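PDB 3HXI: eukaryotic Translation Initiation 4E from Schistosoma mansoni, which binds the 7-methylguanosine cap at the 5' end of messenger RNA and so probably serves to recruit capped messages for translation. Local coordinates for residues D14-Y19 with M66-I71; D77-N82 with W138-N143; G83-I88 with Y166-S171. All blocks are in the same frame, centred on the assembly; numbering follows the deposited sequence.

Interaction 1: D14-Y19 with M66-I71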
loop_
_atom_site.group_PDB
_atom_site.type_symbol
_atom_site.label_atom_id
_atom_site.label_comp_id
_atom_site.label_asym_id
_atom_site.label_seq_id
_atom_site.Cartn_x
_atom_site.Cartn_y
_atom_site.Cartn_z
ATOM N N ASP A 14 2.057 6.716 12.763
ATOM C CA ASP A 14 1.023 5.715 12.990
ATOM C C ASP A 14 1.560 4.343 13.315
ATOM O O ASP A 14 2.688 4.001 12.949
ATOM C CB ASP A 14 0.115 5.594 11.752
ATOM C CG ASP A 14 -0.961 6.638 11.730
ATOM O OD1 ASP A 14 -1.934 6.490 12.504
ATOM O OD2 ASP A 14 -0.828 7.615 10.964
ATOM N N SER A 15 0.726 3.559 13.997
ATOM C CA SER A 15 0.922 2.123 14.116
ATOM C C SER A 15 0.353 1.442 12.876
ATOM O O SER A 15 -0.715 1.831 12.385
ATOM C CB SER A 15 0.215 1.584 15.354
ATOM O OG SER A 15 0.490 0.210 15.500
ATOM N N TRP A 16 1.077 0.441 12.383
ATOM C CA TRP A 16 0.729 -0.292 11.159
ATOM C C TRP A 16 0.684 -1.775 11.425
ATOM O O TRP A 16 1.434 -2.291 12.261
ATOM C CB TRP A 16 1.767 -0.025 10.048
ATOM C CG TRP A 16 1.886 1.392 9.669
ATOM C CD1 TRP A 16 2.677 2.333 10.267
ATOM C CD2 TRP A 16 1.221 2.056 8.586
ATOM N NE1 TRP A 16 2.515 3.549 9.654
ATOM C CE2 TRP A 16 1.636 3.409 8.609
ATOM C CE3 TRP A 16 0.307 1.645 7.608
ATOM C CZ2 TRP A 16 1.172 4.357 7.694
ATOM C CZ3 TRP A 16 -0.147 2.586 6.677
ATOM C CH2 TRP A 16 0.279 3.930 6.735
ATOM N N SER A 17 -0.183 -2.470 10.693
ATOM C CA SER A 17 -0.203 -3.925 10.735
ATOM C C SER A 17 0.071 -4.519 9.354
ATOM O O SER A 17 -0.286 -3.929 8.329
ATOM C CB SER A 17 -1.512 -4.435 11.312
ATOM O OG SER A 17 -1.611 -4.032 12.672
ATOM N N TYR A 18 0.737 -5.666 9.349
ATOM C CA TYR A 18 1.220 -6.280 8.124
ATOM C C TYR A 18 0.562 -7.643 7.976
ATOM O O TYR A 18 0.562 -8.468 8.910
ATOM C CB TYR A 18 2.735 -6.418 8.202
ATOM C CG TYR A 18 3.487 -6.513 6.886
ATOM C CD1 TYR A 18 3.919 -7.746 6.402
ATOM C CD2 TYR A 18 3.833 -5.361 6.161
ATOM C CE1 TYR A 18 4.654 -7.840 5.219
ATOM C CE2 TYR A 18 4.557 -5.448 4.964
ATOM C CZ TYR A 18 4.973 -6.701 4.514
ATOM O OH TYR A 18 5.706 -6.825 3.350
ATOM N N TYR A 19 0.001 -7.887 6.800
ATOM C CA TYR A 19 -0.757 -9.103 6.578
ATOM C C TYR A 19 -0.280 -9.828 5.347
ATOM O O TYR A 19 0.192 -9.205 4.391
ATOM C CB TYR A 19 -2.244 -8.775 6.347
ATOM C CG TYR A 19 -2.922 -7.959 7.411
ATOM C CD1 TYR A 19 -3.787 -8.562 8.314
ATOM C CD2 TYR A 19 -2.731 -6.567 7.495
ATOM C CE1 TYR A 19 -4.439 -7.818 9.298
ATOM C CE2 TYR A 19 -3.373 -5.816 8.472
ATOM C CZ TYR A 19 -4.218 -6.449 9.374
ATOM O OH TYR A 19 -4.860 -5.719 10.348
ATOM N N MET A 66 -0.299 -3.755 3.939
ATOM C CA MET A 66 0.151 -2.969 5.100
ATOM C C MET A 66 -0.816 -1.819 5.355
ATOM O O MET A 66 -0.954 -0.922 4.508
ATOM C CB MET A 66 1.578 -2.438 4.939
ATOM C CG MET A 66 2.074 -1.681 6.198
ATOM S SD MET A 66 3.546 -0.662 5.969
ATOM C CE MET A 66 2.841 0.745 5.093
ATOM N N PHE A 67 -1.490 -1.870 6.507
ATOM C CA PHE A 67 -2.562 -0.930 6.840
ATOM C C PHE A 67 -2.390 -0.303 8.223
ATOM O O PHE A 67 -1.883 -0.955 9.130
ATOM C CB PHE A 67 -3.920 -1.653 6.751
ATOM C CG PHE A 67 -4.476 -1.688 5.347
ATOM C CD1 PHE A 67 -5.578 -0.913 4.997
ATOM C CD2 PHE A 67 -3.860 -2.462 4.364
ATOM C CE1 PHE A 67 -6.075 -0.909 3.665
ATOM C CE2 PHE A 67 -4.347 -2.466 3.032
ATOM C CZ PHE A 67 -5.452 -1.688 2.693
ATOM N N LYS A 68 -2.821 0.948 8.391
ATOM C CA LYS A 68 -2.849 1.561 9.725
ATOM C C LYS A 68 -3.601 0.582 10.603
ATOM O O LYS A 68 -4.650 0.064 10.186
ATOM C CB LYS A 68 -3.521 2.954 9.708
ATOM C CG LYS A 68 -2.712 3.973 8.933
ATOM C CD LYS A 68 -3.188 5.398 9.101
ATOM C CE LYS A 68 -2.350 6.362 8.276
ATOM N NZ LYS A 68 -2.978 7.703 8.262
ATOM N N SER A 69 -3.056 0.314 11.801
ATOM C CA SER A 69 -3.506 -0.793 12.655
ATOM C C SER A 69 -5.010 -0.841 12.939
ATOM O O SER A 69 -5.581 -1.917 13.100
ATOM C CB SER A 69 -2.735 -0.795 13.983
ATOM O OG SER A 69 -2.902 0.433 14.665
ATOM N N ASP A 70 -5.650 0.317 13.005
ATOM C CA ASP A 70 -7.098 0.354 13.293
ATOM C C ASP A 70 -7.981 0.020 12.091
ATOM O O ASP A 70 -9.205 -0.077 12.219
ATOM C CB ASP A 70 -7.500 1.710 13.871
ATOM C CG ASP A 70 -7.230 1.804 15.363
ATOM O OD1 ASP A 70 -7.187 0.744 16.029
ATOM O OD2 ASP A 70 -7.068 2.937 15.866
ATOM N N ILE A 71 -7.350 -0.155 10.934
ATOM C CA ILE A 71 -8.070 -0.360 9.680
ATOM C C ILE A 71 -7.838 -1.780 9.186
ATOM O O ILE A 71 -6.706 -2.165 8.892
ATOM C CB ILE A 71 -7.581 0.619 8.582
ATOM C CG1 ILE A 71 -7.638 2.064 9.090
ATOM C CG2 ILE A 71 -8.418 0.435 7.296
ATOM C CD1 ILE A 71 -7.085 3.077 8.127
HETATM O O HOH W 1 -3.939 -4.281 13.954
HETATM O O HOH W 2 -4.657 -3.062 10.094
#
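Ser17 and Phe67 form the hydrogen-bonded pair at the heart of this antiparallel contact. Ser17 N donates to Phe67 O at 2.8 Å with 173° at the hydrogen, and Phe67 N returns the bond to Ser17 O at 3.0 Å. Beyond the last strand pair, Ser69 N reaches Ser15 O at 2.9 Å, coming from above the carbonyl plane, which extends the ladder into the type I turn running from Lys68 to Ile71. Charge contributes at the same end: Asp14 OD2 makes a salt bridge of 3.5 Å with Lys68 NZ, a long one, and this ammonium also donates to Asp118 O. Water 1 joins Ser17 OG to Ser69 O, while the hydroxyl of Ser17 is bonded to Thr38 as well.

The apolar part centres on the Trp16 indole, which has an aliphatic group over each face. Lys68 CG sits 3.8 Å from the centroid of the six-membered ring, only 18° off its normal, and Met66 CE covers the opposite face at 4.0 Å. Met66 gets there because its CG lies anti to the backbone N (chi1 -177°) and the chain then bends at chi3, folding the methyl back over the ring; its sulfur stands obliquely to the same ring, a Met-aromatic contact. Met66 CB also touches Tyr18 CD2 at 3.9 Å.

Within the curved antiparallel sheet, strand 11-21 lies between strands 33-41 and 63-68. Met66 and Trp16 face helix 96-108 through Leu104, Leu107 and Ile108, whereas Phe67 turns to Trp138 and strand 121-127.

Interaction 2: D77-N82 with W138-N143. With GTG (7-methyl-guanosine-5'-triphosphate-5'-guanosine), chain C.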
loop_
_atom_site.group_PDB
_atom_site.type_symbol
_atom_site.label_atom_id
_atom_site.label_comp_id
_atom_site.label_asym_id
_atom_site.label_seq_id
_atom_site.Cartn_x
_atom_site.Cartn_y
_atom_site.Cartn_z
ATOM N N ASP A 77 -14.277 -2.440 5.871
ATOM C CA ASP A 77 -13.909 -1.483 6.922
ATOM C C ASP A 77 -14.477 -0.092 6.662
ATOM O O ASP A 77 -14.434 0.379 5.520
ATOM C CB ASP A 77 -12.383 -1.398 7.045
ATOM C CG ASP A 77 -11.938 -0.740 8.343
ATOM O OD1 ASP A 77 -11.591 -1.476 9.275
ATOM O OD2 ASP A 77 -11.939 0.499 8.430
ATOM N N PRO A 78 -15.010 0.575 7.719
ATOM C CA PRO A 78 -15.637 1.901 7.587
ATOM C C PRO A 78 -14.699 2.891 6.922
ATOM O O PRO A 78 -15.138 3.740 6.141
ATOM C CB PRO A 78 -15.892 2.327 9.043
ATOM C CG PRO A 78 -15.949 1.062 9.807
ATOM C CD PRO A 78 -15.056 0.081 9.114
ATOM N N LYS A 79 -13.407 2.763 7.206
ATOM C CA LYS A 79 -12.402 3.652 6.623
ATOM C C LYS A 79 -12.084 3.333 5.155
ATOM O O LYS A 79 -11.513 4.167 4.460
ATOM C CB LYS A 79 -11.122 3.651 7.462
ATOM C CG LYS A 79 -11.293 4.204 8.885
ATOM C CD LYS A 79 -11.359 5.704 8.915
ATOM C CE LYS A 79 -10.030 6.324 8.496
ATOM N NZ LYS A 79 -10.211 7.787 8.273
ATOM N N ASN A 80 -12.462 2.146 4.695
ATOM C CA ASN A 80 -12.267 1.767 3.274
ATOM C C ASN A 80 -13.523 1.806 2.416
ATOM O O ASN A 80 -13.430 2.010 1.209
ATOM C CB ASN A 80 -11.638 0.369 3.138
ATOM C CG ASN A 80 -10.258 0.267 3.777
ATOM O OD1 ASN A 80 -9.440 1.188 3.685
ATOM N ND2 ASN A 80 -9.988 -0.868 4.408
ATOM N N GLU A 81 -14.694 1.613 3.016
ATOM C CA GLU A 81 -15.910 1.352 2.232
ATOM C C GLU A 81 -16.301 2.462 1.235
ATOM O O GLU A 81 -16.883 2.171 0.181
ATOM C CB GLU A 81 -17.079 0.980 3.145
ATOM C CG GLU A 81 -17.466 2.037 4.162
ATOM C CD GLU A 81 -18.709 1.659 4.941
ATOM O OE1 GLU A 81 -18.843 2.115 6.095
ATOM O OE2 GLU A 81 -19.551 0.921 4.384
ATOM N N ASN A 82 -15.962 3.705 1.558
ATOM C CA ASN A 82 -16.256 4.838 0.691
ATOM C C ASN A 82 -15.015 5.397 0.030
ATOM O O ASN A 82 -15.020 6.517 -0.510
ATOM C CB ASN A 82 -17.018 5.903 1.474
ATOM C CG ASN A 82 -18.349 5.380 2.006
ATOM O OD1 ASN A 82 -18.689 5.590 3.164
ATOM N ND2 ASN A 82 -19.083 4.666 1.166
ATOM N N TRP A 138 -4.491 2.342 -0.813
ATOM C CA TRP A 138 -5.901 2.521 -0.494
ATOM C C TRP A 138 -6.077 3.805 0.308
ATOM O O TRP A 138 -5.322 4.046 1.264
ATOM C CB TRP A 138 -6.341 1.334 0.358
ATOM C CG TRP A 138 -6.541 0.044 -0.408
ATOM C CD1 TRP A 138 -5.861 -0.394 -1.523
ATOM C CD2 TRP A 138 -7.482 -0.977 -0.083
ATOM N NE1 TRP A 138 -6.332 -1.640 -1.900
ATOM C CE2 TRP A 138 -7.335 -2.010 -1.039
ATOM C CE3 TRP A 138 -8.437 -1.125 0.940
ATOM C CZ2 TRP A 138 -8.128 -3.170 -1.019
ATOM C CZ3 TRP A 138 -9.221 -2.265 0.958
ATOM C CH2 TRP A 138 -9.047 -3.290 -0.007
ATOM N N LEU A 139 -7.070 4.598 -0.100
ATOM C CA LEU A 139 -7.371 5.924 0.437
ATOM C C LEU A 139 -8.770 5.905 1.027
ATOM O O LEU A 139 -9.620 5.129 0.589
ATOM C CB LEU A 139 -7.329 6.967 -0.687
ATOM C CG LEU A 139 -5.986 7.240 -1.377
ATOM C CD1 LEU A 139 -6.039 8.563 -2.145
ATOM C CD2 LEU A 139 -4.864 7.321 -0.351
ATOM N N THR A 140 -9.030 6.770 1.999
ATOM C CA THR A 140 -10.294 6.688 2.742
ATOM C C THR A 140 -11.524 7.270 2.024
ATOM O O THR A 140 -12.663 6.911 2.359
ATOM C CB THR A 140 -10.154 7.304 4.146
ATOM O OG1 THR A 140 -11.274 6.920 4.952
ATOM C CG2 THR A 140 -10.073 8.813 4.059
ATOM N N SER A 141 -11.297 8.185 1.084
ATOM C CA SER A 141 -12.380 8.755 0.276
ATOM C C SER A 141 -12.174 8.468 -1.209
ATOM O O SER A 141 -11.111 7.993 -1.608
ATOM C CB SER A 141 -12.476 10.263 0.502
ATOM O OG SER A 141 -11.507 10.927 -0.289
ATOM N N ASP A 142 -13.191 8.763 -2.021
ATOM C CA ASP A 142 -13.069 8.629 -3.484
ATOM C C ASP A 142 -13.344 9.946 -4.188
ATOM O O ASP A 142 -13.380 10.007 -5.414
ATOM C CB ASP A 142 -13.997 7.524 -4.024
ATOM C CG ASP A 142 -15.488 7.833 -3.808
ATOM O OD1 ASP A 142 -16.287 6.882 -3.725
ATOM O OD2 ASP A 142 -15.851 9.022 -3.698
ATOM N N ASN A 143 -13.501 11.011 -3.411
ATOM C CA ASN A 143 -13.999 12.276 -3.950
ATOM C C ASN A 143 -13.328 13.531 -3.398
ATOM O O ASN A 143 -13.747 14.645 -3.714
ATOM C CB ASN A 143 -15.530 12.340 -3.807
ATOM C CG ASN A 143 -15.997 12.404 -2.356
ATOM O OD1 ASN A 143 -15.193 12.428 -1.397
ATOM N ND2 ASN A 143 -17.320 12.459 -2.183
HETATM P PA GTG C . -7.895 -9.394 -6.540
HETATM O O1A GTG C . -6.984 -10.440 -5.955
HETATM O O2A GTG C . -7.706 -7.920 -6.252
HETATM O O3A GTG C . -8.054 -9.538 -8.131
HETATM P PB GTG C . -7.205 -10.400 -9.163
HETATM O O1B GTG C . -5.730 -10.107 -9.041
HETATM O O2B GTG C . -7.900 -10.209 -10.507
HETATM O O3B GTG C . -7.559 -11.888 -8.667
HETATM N N9A GTG C . -11.694 -9.412 -2.760
HETATM C C8A GTG C . -10.637 -8.616 -2.950
HETATM N N7A GTG C . -10.630 -7.667 -1.986
HETATM C C7X GTG C . -9.595 -6.609 -1.881
HETATM C C5A GTG C . -11.690 -7.885 -1.203
HETATM C C6A GTG C . -12.160 -7.210 -0.071
HETATM O O6A GTG C . -11.586 -6.206 0.413
HETATM N N1A GTG C . -13.299 -7.665 0.508
HETATM C C2A GTG C . -13.938 -8.766 0.000
HETATM N N2A GTG C . -15.066 -9.241 0.560
HETATM N N3A GTG C . -13.476 -9.416 -1.091
HETATM C C4A GTG C . -12.352 -8.986 -1.690
HETATM O O5D GTG C . -9.350 -9.746 -6.024
HETATM C C5D GTG C . -9.888 -11.035 -6.300
HETATM C C4D GTG C . -11.222 -11.178 -5.603
HETATM O O4D GTG C . -11.000 -11.188 -4.200
HETATM C C3D GTG C . -12.175 -10.027 -5.853
HETATM O O3D GTG C . -12.862 -10.181 -7.094
HETATM C C2D GTG C . -13.087 -10.127 -4.654
HETATM O O2D GTG C . -14.072 -11.148 -4.874
HETATM C C1D GTG C . -12.124 -10.583 -3.563
HETATM P PG GTG C . -6.885 -13.262 -9.155
HETATM O O1G GTG C . -5.539 -13.073 -9.780
HETATM O O2G GTG C . -7.944 -14.071 -9.885
HETATM O O5E GTG C . -6.680 -13.962 -7.723
HETATM C C5E GTG C . -5.661 -13.500 -6.838
HETATM C C4E GTG C . -5.610 -14.382 -5.608
HETATM O O4E GTG C . -6.849 -14.263 -4.904
HETATM C C3E GTG C . -5.465 -15.856 -5.940
HETATM O O3E GTG C . -4.801 -16.473 -4.825
HETATM C C2E GTG C . -6.895 -16.377 -5.984
HETATM O O2E GTG C . -6.989 -17.784 -5.704
HETATM C C1E GTG C . -7.519 -15.539 -4.877
HETATM N N9B GTG C . -8.964 -15.253 -4.971
HETATM C C8B GTG C . -9.358 -14.527 -6.155
HETATM N N7B GTG C . -10.789 -14.366 -5.917
HETATM C C5B GTG C . -11.089 -14.921 -4.704
HETATM C C6B GTG C . -12.338 -15.053 -3.934
HETATM O O6B GTG C . -13.391 -14.575 -4.435
HETATM N N1B GTG C . -12.288 -15.701 -2.735
HETATM C C2B GTG C . -11.112 -16.209 -2.228
HETATM N N2B GTG C . -11.078 -16.842 -1.029
HETATM N N3B GTG C . -9.930 -16.116 -2.886
HETATM C C4B GTG C . -9.881 -15.489 -4.078
HETATM O O HOH W 3 -14.472 5.021 3.566
HETATM O O HOH W 4 -10.085 2.410 0.313
HETATM O O HOH W 5 -15.723 9.103 -0.469
#
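Thr140 and Lys79 join the short, weakly bonded helix 78-81 to the loop that leaves strand 134-139, in a contact that runs from the surface inward to Trp138 of the eIF4E cap-binding pocket. The direct hydrogen bond across the contact runs from Thr140 OG1 to Lys79 O, 2.8 Å long, in the carbonyl plane and on a lone pair. Thr140 presents its hydroxyl this way because OG1 is anti to the backbone N (chi1 -166°).

Capping fixes the start of the helix. Asp77 is the N-cap residue, its OD2 accepting from Lys79 N at 3.0 Å on the anti side of the carboxylate, and Asp77 OD1 is held by Met72 N.

Three waters bridge the two segments. Water 3 gives protons to Pro78 O and Thr140 O and accepts from Asn82 N; water 5 lies 2.7 Å from Asn82 O and takes the proton of Asp142 N. Water 4 donates to Leu139 O, with a weak second bond to Asn80 O.

In the packing, the amide of Asn80 meets the edge of the Trp138 indole, CG lying 3.6 Å from CE3 with the two planes 86° apart. Asn80 ND2 is bonded to Lys74 O, which orients the amide, while its buried OD1 has no hydrogen-bonding partner in the model. The ring of Trp75, whose backbone N binds the cap, meets the Trp138 ring with planes about 10° apart. Another part of the indole edge faces the cap: Trp138 CZ2 is 3.8 Å from C7X, the N7-methyl carbon of the bound nucleotide.

Interaction 3: G83-I88 with Y166-S171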
loop_
_atom_site.group_PDB
_atom_site.type_symbol
_atom_site.label_atom_id
_atom_site.label_comp_id
_atom_site.label_asym_id
_atom_site.label_seq_id
_atom_site.Cartn_x
_atom_site.Cartn_y
_atom_site.Cartn_z
ATOM N N GLY A 83 -13.963 4.577 0.029
ATOM C CA GLY A 83 -12.671 4.979 -0.504
ATOM C C GLY A 83 -12.342 4.481 -1.905
ATOM O O GLY A 83 -13.217 4.201 -2.752
ATOM N N GLY A 84 -11.049 4.403 -2.168
ATOM C CA GLY A 84 -10.586 3.939 -3.461
ATOM C C GLY A 84 -9.092 3.758 -3.406
ATOM O O GLY A 84 -8.443 4.139 -2.431
ATOM N N ARG A 85 -8.548 3.159 -4.458
ATOM C CA ARG A 85 -7.122 2.871 -4.505
ATOM C C ARG A 85 -6.441 3.506 -5.702
ATOM O O ARG A 85 -7.022 3.567 -6.789
ATOM C CB ARG A 85 -6.871 1.346 -4.509
ATOM C CG ARG A 85 -7.189 0.687 -5.846
ATOM C CD ARG A 85 -7.011 -0.807 -5.798
ATOM N NE ARG A 85 -7.350 -1.375 -7.090
ATOM C CZ ARG A 85 -7.138 -2.632 -7.458
ATOM N NH1 ARG A 85 -7.485 -3.014 -8.691
ATOM N NH2 ARG A 85 -6.584 -3.497 -6.618
ATOM N N TRP A 86 -5.213 3.990 -5.488
ATOM C CA TRP A 86 -4.300 4.241 -6.601
ATOM C C TRP A 86 -3.739 2.894 -7.016
ATOM O O TRP A 86 -3.156 2.205 -6.187
ATOM C CB TRP A 86 -3.172 5.204 -6.206
ATOM C CG TRP A 86 -3.592 6.675 -6.306
ATOM C CD1 TRP A 86 -3.724 7.565 -5.276
ATOM C CD2 TRP A 86 -3.959 7.386 -7.501
ATOM N NE1 TRP A 86 -4.127 8.815 -5.763
ATOM C CE2 TRP A 86 -4.277 8.717 -7.123
ATOM C CE3 TRP A 86 -4.014 7.037 -8.867
ATOM C CZ2 TRP A 86 -4.652 9.693 -8.059
ATOM C CZ3 TRP A 86 -4.395 7.989 -9.778
ATOM C CH2 TRP A 86 -4.714 9.313 -9.369
ATOM N N LEU A 87 -3.940 2.521 -8.285
ATOM C CA LEU A 87 -3.468 1.245 -8.815
ATOM C C LEU A 87 -2.249 1.424 -9.714
ATOM O O LEU A 87 -2.250 2.246 -10.641
ATOM C CB LEU A 87 -4.600 0.525 -9.564
ATOM C CG LEU A 87 -4.146 -0.755 -10.286
ATOM C CD1 LEU A 87 -3.931 -1.879 -9.298
ATOM C CD2 LEU A 87 -5.167 -1.121 -11.331
ATOM N N ILE A 88 -1.207 0.645 -9.421
ATOM C CA ILE A 88 0.061 0.733 -10.155
ATOM C C ILE A 88 0.292 -0.603 -10.849
ATOM O O ILE A 88 0.379 -1.633 -10.180
ATOM C CB ILE A 88 1.258 0.963 -9.201
ATOM C CG1 ILE A 88 1.133 2.299 -8.453
ATOM C CG2 ILE A 88 2.605 0.921 -9.993
ATOM C CD1 ILE A 88 1.834 2.277 -7.095
ATOM N N TYR A 166 -3.923 4.731 -11.884
ATOM C CA TYR A 166 -5.383 4.798 -11.955
ATOM C C TYR A 166 -6.016 4.823 -10.571
ATOM O O TYR A 166 -5.676 3.998 -9.710
ATOM C CB TYR A 166 -5.922 3.585 -12.721
ATOM C CG TYR A 166 -5.331 3.453 -14.120
ATOM C CD1 TYR A 166 -5.816 4.231 -15.186
ATOM C CD2 TYR A 166 -4.267 2.571 -14.367
ATOM C CE1 TYR A 166 -5.266 4.114 -16.473
ATOM C CE2 TYR A 166 -3.712 2.451 -15.645
ATOM C CZ TYR A 166 -4.212 3.226 -16.684
ATOM O OH TYR A 166 -3.657 3.093 -17.929
ATOM N N PHE A 167 -6.933 5.767 -10.347
ATOM C CA PHE A 167 -7.670 5.803 -9.073
ATOM C C PHE A 167 -9.065 5.183 -9.224
ATOM O O PHE A 167 -9.914 5.701 -9.959
ATOM C CB PHE A 167 -7.786 7.222 -8.494
ATOM C CG PHE A 167 -8.403 7.246 -7.123
ATOM C CD1 PHE A 167 -7.632 6.928 -6.007
ATOM C CD2 PHE A 167 -9.740 7.530 -6.949
ATOM C CE1 PHE A 167 -8.191 6.894 -4.724
ATOM C CE2 PHE A 167 -10.303 7.517 -5.669
ATOM C CZ PHE A 167 -9.516 7.182 -4.557
ATOM N N GLN A 168 -9.278 4.086 -8.504
ATOM C CA GLN A 168 -10.466 3.244 -8.651
ATOM C C GLN A 168 -11.197 3.191 -7.330
ATOM O O GLN A 168 -10.687 2.631 -6.357
ATOM C CB GLN A 168 -10.077 1.823 -9.087
ATOM C CG GLN A 168 -9.215 1.816 -10.307
ATOM C CD GLN A 168 -8.682 0.446 -10.653
ATOM O OE1 GLN A 168 -8.617 -0.459 -9.802
ATOM N NE2 GLN A 168 -8.305 0.278 -11.921
ATOM N N PRO A 169 -12.404 3.786 -7.289
ATOM C CA PRO A 169 -13.227 3.710 -6.108
ATOM C C PRO A 169 -13.554 2.262 -5.804
ATOM O O PRO A 169 -13.572 1.419 -6.719
ATOM C CB PRO A 169 -14.501 4.470 -6.517
ATOM C CG PRO A 169 -14.059 5.383 -7.609
ATOM C CD PRO A 169 -13.063 4.539 -8.367
ATOM N N VAL A 170 -13.787 1.979 -4.527
ATOM C CA VAL A 170 -14.184 0.642 -4.066
ATOM C C VAL A 170 -15.359 0.063 -4.874
ATOM O O VAL A 170 -15.353 -1.101 -5.249
ATOM C CB VAL A 170 -14.478 0.634 -2.533
ATOM C CG1 VAL A 170 -15.068 -0.697 -2.109
ATOM C CG2 VAL A 170 -13.190 0.889 -1.753
ATOM N N SER A 171 -16.356 0.883 -5.179
ATOM C CA SER A 171 -17.498 0.400 -5.972
ATOM C C SER A 171 -17.038 -0.255 -7.292
ATOM O O SER A 171 -17.493 -1.360 -7.653
ATOM C CB SER A 171 -18.505 1.534 -6.207
ATOM O OG SER A 171 -17.895 2.655 -6.828
#
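Trp86 and Phe167 make the densest part of this antiparallel pairing. Phe167 CB stands 3.6 Å from the centroid of the Trp86 six-membered ring, only 8° off its normal, and the phenyl edge turns toward the five-membered ring in a T-shaped pair with planes at 63°. Putting CG anti to the backbone N (chi1 -174°) carries the phenyl diagonally across to Gly84, where CZ comes within 3.6 Å of the glycine CA. Lacking a side chain, Gly84 leaves room for that ring. Ile148 and Ile151 of helix 145-159 cover this face, and Trp86 NE1 donates to Ile148 O.

The backbone between is regularly paired: Arg85 with Gln168 and Leu87 with Tyr166 each exchange two hydrogen bonds, and Val170 N extends the ladder to Gly83 O. Contact is looser at partly exposed Tyr166, whose side chain comes no nearer than 4.2 Å to the other strand.

On the sheet face carrying Arg85, Leu87 and Gln168, the interaction is polar. Gln168 OE1 accepts from Arg85 NE at 3.1 Å and from NH1 at 3.0 Å, lying exactly in the guanidinium plane, while Leu87 CD1 covers one face. Gln168 NE2 is bonded to Thr184 O, which fixes the amide's orientation. The nearest atoms of the Arg85 side chain and the bound cap analogue are about 5 Å apart; Gln168, a neutral acceptor, adds no negative charge, consistent with a positive group kept near the phosphates.

Overall arrangement
From the N terminus, interaction 1 closes the first loop: the chain passes through strand 33-41 and helix 42-50 before strand 63-68 returns to pair with strand 11-21. It is complete before the others open. Interactions 2 and 3 start one after the other, at 77-82 and 83-88, and they cross, since 138-143 comes before 166-171. Their loops share helix 96-108 and the hairpin of strands 121-127 and 134-139. Interaction 1 pairs strands toward one edge of the sheet, interaction 3 strands toward the other edge, with centres about 19 Å apart. Interaction 2 touches both: Ile71 CG2 packs on Asn80, and Leu139 N probably bonds to Gly84 O, joining the cap pocket to both halves of the sheet.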